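PDB 5G5F: TAU class glutathione s-transferase from Mangifera indica, which probably catalyses the conjugation of glutathione to electrophilic compounds. Local coordinates for residues 25-30 and 74-79. Residues are numbered along the deposited sequence; the frame is centred on the assembly and turned at random.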
# COMPACT_ATOMS: atom_id res chain seq x y z
N ASN A 25 -21.82 0.08 -1.88
CA ASN A 25 -23.04 0.86 -2.08
C ASN A 25 -23.05 1.56 -3.44
O ASN A 25 -24.07 1.57 -4.13
CB ASN A 25 -23.20 1.90 -0.97
CG ASN A 25 -23.52 1.27 0.37
OD1 ASN A 25 -23.93 0.11 0.44
ND2 ASN A 25 -23.34 2.03 1.44
N VAL A 26 -21.91 2.14 -3.81
CA VAL A 26 -21.77 2.81 -5.10
C VAL A 26 -22.08 1.85 -6.25
O VAL A 26 -22.74 2.21 -7.22
CB VAL A 26 -20.34 3.38 -5.29
CG1 VAL A 26 -20.16 3.89 -6.71
CG2 VAL A 26 -20.07 4.48 -4.28
N LYS A 27 -21.62 0.61 -6.10
CA LYS A 27 -21.81 -0.41 -7.12
C LYS A 27 -23.18 -1.09 -7.00
O LYS A 27 -23.52 -1.95 -7.81
CB LYS A 27 -20.71 -1.47 -7.02
CG LYS A 27 -19.76 -1.49 -8.20
CD LYS A 27 -18.92 -0.24 -8.28
CE LYS A 27 -17.61 -0.52 -8.99
NZ LYS A 27 -17.56 0.09 -10.35
N SER A 28 -23.95 -0.69 -5.99
CA SER A 28 -25.23 -1.33 -5.67
C SER A 28 -25.07 -2.83 -5.48
O SER A 28 -25.92 -3.61 -5.90
CB SER A 28 -26.27 -1.05 -6.76
OG SER A 28 -26.65 0.32 -6.77
N VAL A 29 -23.97 -3.23 -4.86
CA VAL A 29 -23.73 -4.64 -4.56
C VAL A 29 -24.20 -4.94 -3.14
O VAL A 29 -23.71 -4.36 -2.18
CB VAL A 29 -22.24 -5.01 -4.69
CG1 VAL A 29 -21.99 -6.40 -4.13
CG2 VAL A 29 -21.79 -4.91 -6.14
N ASP A 30 -25.17 -5.85 -3.03
CA ASP A 30 -25.67 -6.25 -1.72
C ASP A 30 -24.71 -7.23 -1.07
O ASP A 30 -24.00 -7.97 -1.75
CB ASP A 30 -27.07 -6.87 -1.85
CG ASP A 30 -27.71 -7.12 -0.50
OD1 ASP A 30 -27.27 -6.50 0.49
OD2 ASP A 30 -28.65 -7.94 -0.43
N TYR A 74 -10.60 -4.13 -6.08
CA TYR A 74 -11.24 -5.37 -6.51
C TYR A 74 -12.71 -5.17 -6.87
O TYR A 74 -13.16 -5.64 -7.92
CB TYR A 74 -11.12 -6.44 -5.43
CG TYR A 74 -11.87 -7.71 -5.76
CD1 TYR A 74 -11.35 -8.63 -6.66
CD2 TYR A 74 -13.10 -7.99 -5.18
CE1 TYR A 74 -12.03 -9.79 -6.98
CE2 TYR A 74 -13.78 -9.15 -5.48
CZ TYR A 74 -13.24 -10.04 -6.38
OH TYR A 74 -13.92 -11.20 -6.69
N ILE A 75 -13.44 -4.49 -6.00
CA ILE A 75 -14.85 -4.22 -6.24
C ILE A 75 -15.04 -3.41 -7.52
O ILE A 75 -15.95 -3.67 -8.30
CB ILE A 75 -15.49 -3.46 -5.05
CG1 ILE A 75 -15.39 -4.30 -3.77
CG2 ILE A 75 -16.94 -3.13 -5.35
CD1 ILE A 75 -15.79 -3.55 -2.52
N ASP A 76 -14.15 -2.44 -7.73
CA ASP A 76 -14.22 -1.59 -8.90
C ASP A 76 -13.90 -2.37 -10.18
O ASP A 76 -14.50 -2.13 -11.23
CB ASP A 76 -13.26 -0.41 -8.77
CG ASP A 76 -13.54 0.69 -9.77
OD1 ASP A 76 -14.73 0.90 -10.10
OD2 ASP A 76 -12.59 1.35 -10.22
N GLU A 77 -12.97 -3.31 -10.07
CA GLU A 77 -12.52 -4.07 -11.24
C GLU A 77 -13.44 -5.25 -11.56
O GLU A 77 -13.59 -5.62 -12.73
CB GLU A 77 -11.09 -4.56 -11.03
CG GLU A 77 -10.04 -3.45 -11.14
CD GLU A 77 -8.65 -3.92 -10.75
OE1 GLU A 77 -8.52 -5.02 -10.18
OE2 GLU A 77 -7.68 -3.18 -11.03
N PHE A 78 -14.05 -5.84 -10.54
CA PHE A 78 -14.98 -6.95 -10.78
C PHE A 78 -16.31 -6.42 -11.30
O PHE A 78 -16.73 -6.77 -12.40
CB PHE A 78 -15.20 -7.77 -9.51
CG PHE A 78 -16.03 -9.01 -9.73
CD1 PHE A 78 -17.41 -8.96 -9.69
CD2 PHE A 78 -15.41 -10.22 -10.00
CE1 PHE A 78 -18.17 -10.10 -9.90
CE2 PHE A 78 -16.16 -11.36 -10.22
CZ PHE A 78 -17.54 -11.30 -10.17
N TRP A 79 -16.97 -5.59 -10.51
CA TRP A 79 -18.22 -4.98 -10.92
C TRP A 79 -17.94 -3.77 -11.80
O TRP A 79 -18.29 -2.64 -11.47
CB TRP A 79 -19.05 -4.59 -9.69
CG TRP A 79 -19.59 -5.77 -8.94
CD1 TRP A 79 -20.75 -6.44 -9.19
CD2 TRP A 79 -18.97 -6.44 -7.83
NE1 TRP A 79 -20.91 -7.47 -8.30
CE2 TRP A 79 -19.83 -7.49 -7.46
CE3 TRP A 79 -17.79 -6.24 -7.12
CZ2 TRP A 79 -19.53 -8.35 -6.40
CZ3 TRP A 79 -17.49 -7.10 -6.07
CH2 TRP A 79 -18.36 -8.14 -5.72
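In the thioredoxin-like N-terminal domain of this glutathione transferase, Lys-27 and Val-29, just past the C-terminal end of helix 15-26, reach across to Asp-76 and Trp-79 at the end of helix 68-78. A Schellman motif closes the first helix at Ser-28, whose N bonds back to Asn-25 O at 2.9 Å. Lys-27, its chain bent at chi2 (67°) and chi4 (109°), lays CG 3.5 Å from Trp-79 CB and carries its ammonium to the last turn of helix 68-78. There NZ forms a salt bridge to Asp-76 OD1 at 3.0 Å, meeting that oxygen nearly along its C-O axis. The same NZ donates to Trp-79 O, also at 3.0 Å, from a position tilted out of the carbonyl plane. Pro-83 O takes a third bond from NZ, while Ile-85 N donates to Asp-76 OD1. Val-29 sets CG2 over one face of the Trp-79 indole, a CH-pi contact 3.4 Å from the five-membered ring centroid and 5° off its normal; Phe-78 CD1 lies over the opposite face. The buried lysine is thus gripped by one carboxylate and two carbonyls, which probably favours its charged form and ties both helix ends to the chain that follows Trp-79.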